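Local coordinates for protein autolysin E (Staphylococcus aureus, PDB 4PI8) that probably cleaves glycosidic bonds in the NAG-NAM glycan strands of cell-wall peptidoglycan as an autolytic glycosidase with a lysozyme-like fold, at residues V15-G20 with E187-H192; M54-I59 with N178-R183; V70-K75 with K213-K218; G84-E89 with A159-A164. The protein carries 1 engineered substitution. All blocks are in the same frame, centred on the assembly; numbering follows the deposited sequence.

Contact 1. Residues V15-G20 with E187-H192. With NAG (2-acetamido-2-deoxy-beta-D-glucopyranose), chain B; AMU (N-acetyl-beta-muramic acid), chain C.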
# COMPACT_ATOMS: atom_id res chain seq x y z
N VAL A 15 -5.07 18.28 -10.17
CA VAL A 15 -5.25 17.49 -11.36
C VAL A 15 -4.17 17.82 -12.40
O VAL A 15 -3.56 16.95 -13.00
CB VAL A 15 -6.64 17.68 -11.98
CG1 VAL A 15 -6.69 17.07 -13.37
CG2 VAL A 15 -7.71 17.14 -11.07
N SER A 16 -3.93 19.12 -12.61
CA SER A 16 -2.92 19.53 -13.60
C SER A 16 -1.54 18.97 -13.25
O SER A 16 -0.77 18.57 -14.09
CB SER A 16 -2.84 21.05 -13.68
OG SER A 16 -4.02 21.58 -14.24
N MET A 17 -1.23 18.99 -11.95
CA MET A 17 0.05 18.44 -11.47
C MET A 17 0.14 16.92 -11.73
O MET A 17 1.12 16.47 -12.18
CB MET A 17 0.22 18.81 -10.00
CG MET A 17 0.42 20.30 -9.78
SD MET A 17 0.26 20.92 -8.11
CE MET A 17 1.80 20.42 -7.44
N GLN A 18 -0.96 16.19 -11.42
CA GLN A 18 -0.99 14.73 -11.62
C GLN A 18 -0.85 14.35 -13.10
O GLN A 18 -0.35 13.30 -13.42
CB GLN A 18 -2.29 14.15 -11.10
CG GLN A 18 -2.51 14.23 -9.61
CD GLN A 18 -1.55 13.44 -8.73
OE1 GLN A 18 -0.78 12.62 -9.23
NE2 GLN A 18 -1.66 13.68 -7.45
N GLN A 19 -1.30 15.27 -13.96
CA GLN A 19 -1.22 15.11 -15.41
C GLN A 19 0.09 15.66 -15.99
O GLN A 19 0.31 15.67 -17.23
CB GLN A 19 -2.40 15.83 -16.06
CG GLN A 19 -3.75 15.24 -15.71
CD GLN A 19 -4.93 16.10 -16.14
OE1 GLN A 19 -4.79 17.30 -16.43
NE2 GLN A 19 -6.11 15.50 -16.19
N GLY A 20 1.01 16.08 -15.13
CA GLY A 20 2.25 16.69 -15.60
C GLY A 20 3.19 15.79 -16.35
O GLY A 20 3.09 14.53 -16.40
N GLU A 187 -1.55 17.16 -0.24
CA GLU A 187 -0.77 18.25 0.38
C GLU A 187 0.32 18.68 -0.56
O GLU A 187 0.69 19.89 -0.58
CB GLU A 187 -0.19 17.79 1.68
CG GLU A 187 0.46 18.86 2.56
CD GLU A 187 0.86 18.37 3.94
OE1 GLU A 187 0.70 17.19 4.32
OE2 GLU A 187 1.28 19.26 4.76
N ASN A 188 0.89 17.77 -1.35
CA ASN A 188 1.98 18.01 -2.32
C ASN A 188 1.76 17.12 -3.55
O ASN A 188 2.42 16.11 -3.74
CB ASN A 188 3.37 17.79 -1.73
CG ASN A 188 3.74 18.83 -0.70
OD1 ASN A 188 3.67 18.61 0.55
ND2 ASN A 188 4.07 19.97 -1.18
N PRO A 189 0.81 17.50 -4.40
CA PRO A 189 0.38 16.62 -5.47
C PRO A 189 1.49 16.17 -6.39
O PRO A 189 2.38 16.96 -6.76
CB PRO A 189 -0.69 17.47 -6.21
CG PRO A 189 -1.23 18.33 -5.19
CD PRO A 189 -0.06 18.69 -4.30
N ALA A 190 1.46 14.91 -6.79
CA ALA A 190 2.35 14.30 -7.74
C ALA A 190 3.73 14.00 -7.22
O ALA A 190 4.62 13.59 -8.01
CB ALA A 190 2.39 15.07 -9.10
N GLN A 191 3.99 14.17 -5.93
CA GLN A 191 5.21 13.77 -5.29
C GLN A 191 4.87 12.70 -4.29
O GLN A 191 3.85 12.74 -3.62
CB GLN A 191 5.81 14.95 -4.41
CG GLN A 191 6.23 16.09 -5.26
CD GLN A 191 7.07 17.04 -4.48
OE1 GLN A 191 6.66 18.15 -4.17
NE2 GLN A 191 8.23 16.58 -4.11
N HIS A 192 5.86 11.86 -4.04
CA HIS A 192 5.82 10.89 -2.94
C HIS A 192 4.51 10.11 -2.94
O HIS A 192 3.88 9.98 -1.86
CB HIS A 192 6.11 11.53 -1.58
CG HIS A 192 6.61 10.52 -0.61
ND1 HIS A 192 5.82 10.02 0.42
CD2 HIS A 192 7.75 9.78 -0.60
CE1 HIS A 192 6.48 9.06 1.04
NE2 HIS A 192 7.64 8.88 0.44
C1 NAG B . 8.49 7.70 -7.88
C2 NAG B . 8.11 9.18 -7.78
C3 NAG B . 9.27 10.01 -8.36
C4 NAG B . 10.53 9.59 -7.65
C5 NAG B . 10.76 8.09 -7.70
C6 NAG B . 11.90 7.74 -6.79
C7 NAG B . 5.72 9.92 -7.73
C8 NAG B . 4.55 10.29 -8.56
N2 NAG B . 6.84 9.56 -8.40
O3 NAG B . 9.02 11.38 -8.09
O4 NAG B . 11.64 10.18 -8.32
O5 NAG B . 9.64 7.42 -7.12
O6 NAG B . 12.13 6.35 -7.05
O7 NAG B . 5.69 9.95 -6.50
C1 AMU C . 5.88 3.23 -7.08
C2 AMU C . 6.88 3.59 -6.02
C3 AMU C . 7.06 5.12 -5.97
C4 AMU C . 7.41 5.61 -7.40
C5 AMU C . 6.44 5.04 -8.39
C6 AMU C . 6.78 5.48 -9.82
C7 AMU C . 7.25 2.67 -3.73
C8 AMU C . 6.58 2.40 -2.40
C9 AMU C . 7.56 6.11 -3.83
C10 AMU C . 8.46 5.79 -2.71
C11 AMU C . 7.43 7.62 -4.04
O1 AMU C . 5.73 1.82 -7.18
O3 AMU C . 8.06 5.51 -5.03
O4 AMU C . 7.36 7.05 -7.31
O5 AMU C . 6.44 3.64 -8.33
O6 AMU C . 5.77 5.11 -10.76
O7 AMU C . 8.40 2.35 -3.93
O10 AMU C . 8.01 5.75 -1.52
O11 AMU C . 9.72 5.60 -2.95
N2 AMU C . 6.45 3.15 -4.67

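Contact 2. Residues M54-I59 with N178-R183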
# COMPACT_ATOMS: atom_id res chain seq x y z
N MET A 54 -13.47 3.50 3.03
CA MET A 54 -12.19 2.89 3.51
C MET A 54 -10.97 3.66 2.99
O MET A 54 -10.00 3.68 3.70
CB MET A 54 -11.96 1.42 3.02
CG MET A 54 -12.30 0.24 3.92
SD MET A 54 -11.97 0.53 5.66
CE MET A 54 -13.60 1.04 5.91
N LYS A 55 -11.04 4.22 1.77
CA LYS A 55 -9.85 4.91 1.25
C LYS A 55 -9.58 6.21 2.00
O LYS A 55 -8.47 6.78 1.85
CB LYS A 55 -9.81 5.02 -0.22
CG LYS A 55 -10.83 5.93 -0.82
CD LYS A 55 -10.58 6.10 -2.30
CE LYS A 55 -11.39 5.19 -3.21
NZ LYS A 55 -11.32 5.62 -4.64
N TYR A 56 -10.54 6.71 2.78
CA TYR A 56 -10.41 7.97 3.48
C TYR A 56 -10.27 7.79 4.96
O TYR A 56 -10.26 8.73 5.73
CB TYR A 56 -11.65 8.83 3.15
CG TYR A 56 -11.84 9.04 1.68
CD1 TYR A 56 -10.97 9.77 0.91
CD2 TYR A 56 -12.93 8.45 1.02
CE1 TYR A 56 -11.16 9.92 -0.44
CE2 TYR A 56 -13.12 8.62 -0.33
CZ TYR A 56 -12.24 9.36 -1.06
OH TYR A 56 -12.41 9.52 -2.44
N MET A 57 -10.13 6.55 5.41
CA MET A 57 -10.04 6.18 6.81
C MET A 57 -8.60 6.16 7.32
O MET A 57 -7.70 5.57 6.67
CB MET A 57 -10.68 4.83 7.02
CG MET A 57 -10.82 4.46 8.45
SD MET A 57 -11.34 2.76 8.72
CE MET A 57 -9.75 1.98 8.31
N ASP A 58 -8.35 6.70 8.49
CA ASP A 58 -7.04 6.76 9.08
C ASP A 58 -6.58 5.33 9.38
O ASP A 58 -7.28 4.60 10.12
CB ASP A 58 -7.16 7.59 10.36
CG ASP A 58 -5.90 7.72 11.12
OD1 ASP A 58 -4.87 7.11 10.87
OD2 ASP A 58 -5.89 8.55 12.11
N ILE A 59 -5.50 4.89 8.74
CA ILE A 59 -4.91 3.55 8.92
C ILE A 59 -3.72 3.51 9.83
O ILE A 59 -3.00 2.52 9.92
CB ILE A 59 -4.67 2.86 7.53
CG1 ILE A 59 -3.93 3.81 6.59
CG2 ILE A 59 -5.99 2.40 6.96
CD1 ILE A 59 -3.45 3.20 5.31
N ASN A 178 -3.99 7.98 5.17
CA ASN A 178 -5.02 7.13 4.57
C ASN A 178 -4.65 6.79 3.17
O ASN A 178 -3.66 7.32 2.60
CB ASN A 178 -6.39 7.75 4.75
CG ASN A 178 -6.60 9.01 3.97
OD1 ASN A 178 -6.10 9.20 2.86
ND2 ASN A 178 -7.43 9.90 4.57
N LEU A 179 -5.38 5.83 2.56
CA LEU A 179 -4.99 5.39 1.25
C LEU A 179 -4.98 6.48 0.19
O LEU A 179 -4.14 6.56 -0.69
CB LEU A 179 -5.86 4.20 0.77
CG LEU A 179 -5.71 2.90 1.59
CD1 LEU A 179 -6.87 1.99 1.25
CD2 LEU A 179 -4.40 2.21 1.41
N TYR A 180 -6.03 7.30 0.25
CA TYR A 180 -6.13 8.44 -0.69
C TYR A 180 -4.87 9.33 -0.64
O TYR A 180 -4.34 9.70 -1.66
CB TYR A 180 -7.38 9.29 -0.40
CG TYR A 180 -7.60 10.33 -1.47
CD1 TYR A 180 -8.22 10.03 -2.65
CD2 TYR A 180 -7.14 11.62 -1.32
CE1 TYR A 180 -8.36 10.95 -3.67
CE2 TYR A 180 -7.27 12.54 -2.35
CZ TYR A 180 -7.89 12.21 -3.50
OH TYR A 180 -7.99 13.15 -4.54
N GLN A 181 -4.47 9.66 0.58
CA GLN A 181 -3.27 10.50 0.75
C GLN A 181 -2.02 9.80 0.31
O GLN A 181 -1.10 10.42 -0.25
CB GLN A 181 -3.10 11.01 2.16
CG GLN A 181 -4.22 11.93 2.64
CD GLN A 181 -4.12 12.20 4.10
OE1 GLN A 181 -3.92 11.30 4.92
NE2 GLN A 181 -4.22 13.48 4.49
N MET A 182 -1.90 8.50 0.59
CA MET A 182 -0.73 7.73 0.14
C MET A 182 -0.66 7.74 -1.38
O MET A 182 0.46 7.77 -1.95
CB MET A 182 -0.81 6.29 0.67
CG MET A 182 -0.59 6.20 2.17
SD MET A 182 -0.80 4.53 2.82
CE MET A 182 0.71 3.76 2.23
N ARG A 183 -1.81 7.66 -2.05
CA ARG A 183 -1.84 7.56 -3.48
C ARG A 183 -1.70 8.91 -4.22
O ARG A 183 -1.09 8.97 -5.28
CB ARG A 183 -3.11 6.84 -3.94
CG ARG A 183 -3.28 6.73 -5.44
CD ARG A 183 -2.14 5.98 -6.14
NE ARG A 183 -2.31 5.94 -7.60
CZ ARG A 183 -1.95 6.91 -8.43
NH1 ARG A 183 -1.50 8.07 -7.96
NH2 ARG A 183 -2.10 6.73 -9.73
O HOH W 1 -7.37 4.48 4.19
O HOH W 2 -8.19 9.75 7.49

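Contact 3. Residues V70-K75 with K213-K218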
# COMPACT_ATOMS: atom_id res chain seq x y z
N VAL A 70 -6.34 -12.94 12.25
CA VAL A 70 -5.48 -12.55 11.12
C VAL A 70 -5.13 -13.79 10.30
O VAL A 70 -5.15 -13.74 9.06
CB VAL A 70 -4.24 -11.81 11.61
CG1 VAL A 70 -3.36 -11.45 10.44
CG2 VAL A 70 -4.66 -10.56 12.35
N ASN A 71 -4.84 -14.90 10.96
CA ASN A 71 -4.56 -16.15 10.21
C ASN A 71 -5.76 -16.62 9.43
O ASN A 71 -5.58 -17.17 8.32
CB ASN A 71 -3.98 -17.21 11.09
CG ASN A 71 -2.49 -17.01 11.30
OD1 ASN A 71 -1.78 -16.56 10.40
ND2 ASN A 71 -1.99 -17.35 12.45
N GLN A 72 -6.97 -16.38 9.91
CA GLN A 72 -8.17 -16.68 9.07
C GLN A 72 -8.16 -15.89 7.81
O GLN A 72 -8.40 -16.46 6.71
CB GLN A 72 -9.44 -16.20 9.75
CG GLN A 72 -10.04 -17.13 10.71
CD GLN A 72 -11.36 -16.60 11.21
OE1 GLN A 72 -12.35 -16.39 10.42
NE2 GLN A 72 -11.39 -16.32 12.52
N LEU A 73 -7.82 -14.60 7.85
CA LEU A 73 -7.70 -13.81 6.63
C LEU A 73 -6.66 -14.33 5.71
O LEU A 73 -6.79 -14.16 4.54
CB LEU A 73 -7.42 -12.33 6.92
CG LEU A 73 -8.52 -11.50 7.57
CD1 LEU A 73 -8.00 -10.10 7.76
CD2 LEU A 73 -9.75 -11.50 6.65
N LEU A 74 -5.55 -14.87 6.21
CA LEU A 74 -4.45 -15.30 5.46
C LEU A 74 -4.53 -16.75 4.96
O LEU A 74 -3.65 -17.19 4.26
CB LEU A 74 -3.15 -15.11 6.25
CG LEU A 74 -2.83 -13.64 6.54
CD1 LEU A 74 -1.64 -13.58 7.47
CD2 LEU A 74 -2.58 -12.88 5.26
N LYS A 75 -5.54 -17.47 5.39
CA LYS A 75 -5.74 -18.88 4.94
C LYS A 75 -5.90 -18.91 3.42
O LYS A 75 -6.65 -18.12 2.81
CB LYS A 75 -6.93 -19.53 5.62
CG LYS A 75 -6.89 -21.06 5.58
CD LYS A 75 -5.77 -21.61 6.48
CE LYS A 75 -5.63 -23.11 6.42
NZ LYS A 75 -4.68 -23.48 7.51
N LYS A 213 -16.13 -6.16 7.65
CA LYS A 213 -17.49 -6.69 7.79
C LYS A 213 -17.44 -8.15 8.21
O LYS A 213 -18.42 -8.63 8.88
CB LYS A 213 -18.28 -6.45 6.53
CG LYS A 213 -18.56 -5.00 6.28
CD LYS A 213 -19.30 -4.65 5.01
CE LYS A 213 -19.43 -3.14 4.87
NZ LYS A 213 -20.23 -2.68 3.74
N GLN A 214 -16.40 -8.88 7.93
CA GLN A 214 -16.25 -10.26 8.34
C GLN A 214 -16.11 -10.33 9.85
O GLN A 214 -16.66 -11.25 10.48
CB GLN A 214 -15.06 -10.95 7.66
CG GLN A 214 -14.82 -12.38 8.08
CD GLN A 214 -13.82 -13.11 7.28
OE1 GLN A 214 -13.42 -12.65 6.24
NE2 GLN A 214 -13.46 -14.26 7.72
N PHE A 215 -15.37 -9.41 10.48
CA PHE A 215 -15.08 -9.48 11.91
C PHE A 215 -15.86 -8.47 12.73
O PHE A 215 -15.72 -8.43 13.95
CB PHE A 215 -13.56 -9.38 12.11
CG PHE A 215 -12.82 -10.57 11.56
CD1 PHE A 215 -12.87 -11.81 12.20
CD2 PHE A 215 -12.21 -10.51 10.35
CE1 PHE A 215 -12.20 -12.90 11.63
CE2 PHE A 215 -11.56 -11.60 9.78
CZ PHE A 215 -11.55 -12.80 10.46
N GLY A 216 -16.64 -7.61 12.10
CA GLY A 216 -17.43 -6.63 12.83
C GLY A 216 -16.58 -5.52 13.41
O GLY A 216 -16.82 -5.04 14.54
N ILE A 217 -15.59 -5.09 12.66
CA ILE A 217 -14.68 -4.04 13.13
C ILE A 217 -15.27 -2.65 12.88
O ILE A 217 -15.80 -2.34 11.82
CB ILE A 217 -13.30 -4.17 12.41
CG1 ILE A 217 -12.69 -5.58 12.52
CG2 ILE A 217 -12.31 -3.15 12.95
CD1 ILE A 217 -12.40 -6.08 13.91
N LYS A 218 -15.10 -1.77 13.86
CA LYS A 218 -15.53 -0.38 13.71
C LYS A 218 -14.49 0.47 12.98
O LYS A 218 -13.32 0.42 13.33
CB LYS A 218 -15.77 0.22 15.10
CG LYS A 218 -16.73 1.40 15.07
CD LYS A 218 -16.56 2.42 16.19
CE LYS A 218 -17.50 3.62 15.99
NZ LYS A 218 -17.36 4.19 14.61
O HOH W 3 -11.44 -15.88 5.74

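Contact 4. Residues G84-E89 with A159-A164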
# COMPACT_ATOMS: atom_id res chain seq x y z
N GLY A 84 0.20 -14.64 10.42
CA GLY A 84 -0.55 -13.63 11.18
C GLY A 84 0.17 -13.13 12.43
O GLY A 84 0.05 -11.95 12.76
N LYS A 85 0.95 -13.99 13.10
CA LYS A 85 1.72 -13.54 14.26
C LYS A 85 2.58 -12.36 13.92
O LYS A 85 2.74 -11.41 14.71
CB LYS A 85 2.62 -14.70 14.77
CG LYS A 85 3.83 -14.41 15.67
CD LYS A 85 5.06 -15.31 15.56
CE LYS A 85 5.95 -15.18 16.80
NZ LYS A 85 6.34 -16.46 17.42
N VAL A 86 3.23 -12.41 12.75
CA VAL A 86 4.18 -11.40 12.37
C VAL A 86 3.50 -10.09 11.88
O VAL A 86 3.95 -8.99 12.14
CB VAL A 86 5.15 -11.98 11.35
CG1 VAL A 86 6.09 -10.94 10.91
CG2 VAL A 86 5.93 -13.14 12.02
N PHE A 87 2.39 -10.26 11.15
CA PHE A 87 1.59 -9.08 10.83
C PHE A 87 1.17 -8.30 12.09
O PHE A 87 1.16 -7.08 12.12
CB PHE A 87 0.35 -9.46 10.01
CG PHE A 87 0.62 -9.62 8.53
CD1 PHE A 87 0.63 -8.52 7.71
CD2 PHE A 87 0.95 -10.84 7.95
CE1 PHE A 87 0.80 -8.59 6.33
CE2 PHE A 87 1.17 -10.90 6.59
CZ PHE A 87 1.11 -9.79 5.76
N LEU A 88 0.84 -9.04 13.17
CA LEU A 88 0.48 -8.40 14.43
C LEU A 88 1.68 -7.81 15.17
O LEU A 88 1.54 -6.74 15.78
CB LEU A 88 -0.30 -9.38 15.33
CG LEU A 88 -1.75 -9.47 14.85
CD1 LEU A 88 -2.44 -10.63 15.58
CD2 LEU A 88 -2.57 -8.22 15.00
N GLU A 89 2.83 -8.47 15.08
CA GLU A 89 4.07 -7.86 15.57
C GLU A 89 4.22 -6.49 14.91
O GLU A 89 4.54 -5.49 15.58
CB GLU A 89 5.23 -8.75 15.21
CG GLU A 89 6.49 -8.61 15.99
CD GLU A 89 7.26 -9.92 15.85
OE1 GLU A 89 7.19 -10.54 14.77
OE2 GLU A 89 7.86 -10.38 16.82
N ALA A 159 10.35 -9.20 5.61
CA ALA A 159 9.63 -8.33 4.64
C ALA A 159 8.32 -7.81 5.20
O ALA A 159 7.95 -6.67 4.88
CB ALA A 159 9.39 -9.10 3.38
N ILE A 160 7.66 -8.57 6.07
CA ILE A 160 6.41 -8.09 6.69
C ILE A 160 6.73 -6.95 7.67
O ILE A 160 6.19 -5.85 7.63
CB ILE A 160 5.69 -9.23 7.41
CG1 ILE A 160 5.17 -10.22 6.37
CG2 ILE A 160 4.50 -8.68 8.21
CD1 ILE A 160 4.80 -11.59 6.92
N ILE A 161 7.66 -7.18 8.60
CA ILE A 161 8.04 -6.18 9.58
C ILE A 161 8.61 -4.97 8.87
O ILE A 161 8.29 -3.83 9.26
CB ILE A 161 9.09 -6.71 10.62
CG1 ILE A 161 8.51 -7.85 11.43
CG2 ILE A 161 9.66 -5.59 11.51
CD1 ILE A 161 7.30 -7.53 12.21
N GLY A 162 9.52 -5.20 7.93
CA GLY A 162 10.19 -4.08 7.28
C GLY A 162 9.23 -3.24 6.41
O GLY A 162 9.40 -2.02 6.34
N GLY A 163 8.27 -3.88 5.76
CA GLY A 163 7.30 -3.16 5.00
C GLY A 163 6.52 -2.25 5.91
O GLY A 163 6.31 -1.08 5.58
N ALA A 164 6.03 -2.73 7.05
CA ALA A 164 5.35 -1.90 8.01
C ALA A 164 6.18 -0.74 8.49
O ALA A 164 5.69 0.41 8.66
CB ALA A 164 4.85 -2.75 9.21

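Contact 1. Residues V15-G20 with E187-H192
The last turn of helix 11-18 meets the type II beta turn Asn188 to Gln191, with the CA atoms of Gln18 and Ala190 5.1 Å apart. Ala190 sits in this turn with positive phi (76°), and its CB rests on the end of the helix, 3.6 Å from Met17 O. Met17 lies across Pro189: its SD is 4.1 Å from Pro189 CB, and because the chain bends at chi3 (78°) the terminal CE swings over the proline to reach Pro189 O at 3.6 Å. Gln18 comes in beside the turn. A bend at chi2 (-64°) brings its amide alongside Ala190, with OE1 4.0 Å from Ala190 CB. Gln18 NE2 and Ala190 N, both donors, are gathered by one acceptor, Gln193 OE1, while Gln18 OE1 accepts from Gln25 NE2; the buried amide is thereby held at both ends. On the glycan side, Ala190 O is 3.3 Å from NAG C8 and, just past the turn, His192 N is 3.1 Å from NAG O7. The His192 ring stacks on Tyr171, which is hydrogen-bonded to AMU. The helix end thus backs a loop whose Ala190, Gln191 and His192 line the glycan-binding pocket.

Contact 2. Residues M54-I59 with N178-R183
Tyr180 N donates to Lys55 O over 3.0 Å in a nearly straight bond (165° at the hydrogen) lying in the carbonyl plane, which ties the 3-10 segment 54-56 to the first turn of helix 179-184. Asn178 caps that helix: its OD1 accepts from Gln181 N at 2.8 Å, nearly along the C=O axis, and a weak return bond from Asn178 N to Gln181 OE1 completes a capping box. The chi1 of 68° sets the Asn178 carboxamide between the backbone N and the backbone carbonyl carbon, and from there ND2 makes a weak bond to Tyr56 O; it also donates to Tyr226 OH. Two waters fill in the polar seam. One donates to Met54 O and Met57 O and accepts from Leu179 N, while the other bridges Tyr56 O and Asn178 ND2. Outside this seam the Tyr56 and Tyr180 rings meet obliquely, planes 39° apart, with Tyr56 CE1 3.7 Å from Tyr180 CD1. On another flank, Ile59 CD1 reaches Met182 SD at 3.9 Å and Leu179 CD2 at 4.1 Å. Ile59 also packs on Met208 of helix 200-215 and Phe172 of helix 156-172, and Tyr100 of helix 98-108 touches Ile59, Leu179 and Met182.

Contact 3. Residues V70-K75 with K213-K218
Phe215, in the last turn of helix 200-215, reaches across to Gln72 and Leu73 of helix 67-74, a surface contact between two helices of this lysozyme-like, largely helical protein. The CA atoms of Leu73 and Gln214 are 9.4 Å apart, so long side chains bridge the gap. Gln72 is followed outward in one of its two modelled conformers, so the details at its tip are tentative. Its CB lies 4.1 Å from Phe215 CZ; beyond CG the chain runs extended (chi2 -174°) past the rim of the ring. CD lies at the ring edge, in plane, 3.8 Å from CE1 of Phe215, and the amide plane is turned 65° from the ring. Gln72 NE2 stands 3.6 Å from Phe215 CE1, and Gln72 OE1 lies about equally near Phe215 CE1 and CZ and also approaches Gln214 NE2. Leu73 takes another part of the same rim: its CD2 comes in the ring plane to 3.6 Å from Phe215 CE2, the two side chains lying alongside and pointing in opposite senses. Gln214 CG covers part of one face of the Phe215 ring. A water links the two helices, donating to Gln72 O and accepting from Gln214 NE2 at 3.3 Å.

Contact 4. Residues G84-E89 with A159-A164
Ile160 presses its CG2 methyl onto the centre of the Phe87 ring, 3.9 Å from the centroid and only 9° off the ring normal, a CH-pi contact. The two helix segments run almost side by side in the same direction: their axes approach to 8.8 Å and cross at -24°. Phe87 starts from a CB that points away from helix 156-172, but chi1 of -82° places its CG beside the backbone N, and the ring turns back to offer a broad, flat floor. Both branches of Ile160 use that floor. CG2 occupies the middle, while CD1 extends to the rim and meets Phe87 CE2 at 3.7 Å. Val86 supplies the complementary bump. Its CG1 projects toward the facing helix and fits between the two consecutive isoleucines, 3.9 Å from Ile160 CG2 and 3.8 Å from Ile161 CD1. The Ile161 side chain in turn bends at chi2, tucking its CD1 into a shallow hollow bounded by Val86 O, 3.7 Å away, and Glu89 CB, 3.8 Å away. Here Glu89 contributes the aliphatic foot of its side chain, and the interface remains apolar in character. Phe87 also touches Leu74 of helix 67-74 and Val98, Leu101, Val102 and Ala105 of helix 98-108. Ile161 continues along helix 84-94 onto Ala90, Lys93 and Tyr94, while Ile160 also packs on Phe130 in a loop, so helix 84-94 joins helix 156-172 to the helices 67-74 and 98-108 that Phe87 touches.

How the contacts relate
Contacts 3 and 4 touch, their centres 16 Å apart: Asn71 OD1 and Gly84 N, at 2.8 Å, probably hydrogen-bond, and Leu74 packs on Phe87. Contact 2, about 19 to 20 Å from both by centres, lies nearer the middle of the chain. Helix 200-215 carries a side of contact 3 and, through Met208, touches Ile59 of contact 2; helix 98-108 meets contacts 2, 3 and 4. Contact 1, with its centre 16 Å from that of contact 2, is the one that touches the glycan; its segment 187-192 comes soon after 178-183 in the chain. The side chain of Met182 in contact 2 is about 8 Å from AMU. Contacts 1 and 4 lie on opposite sides of the chain's centre, 31 Å apart by centres.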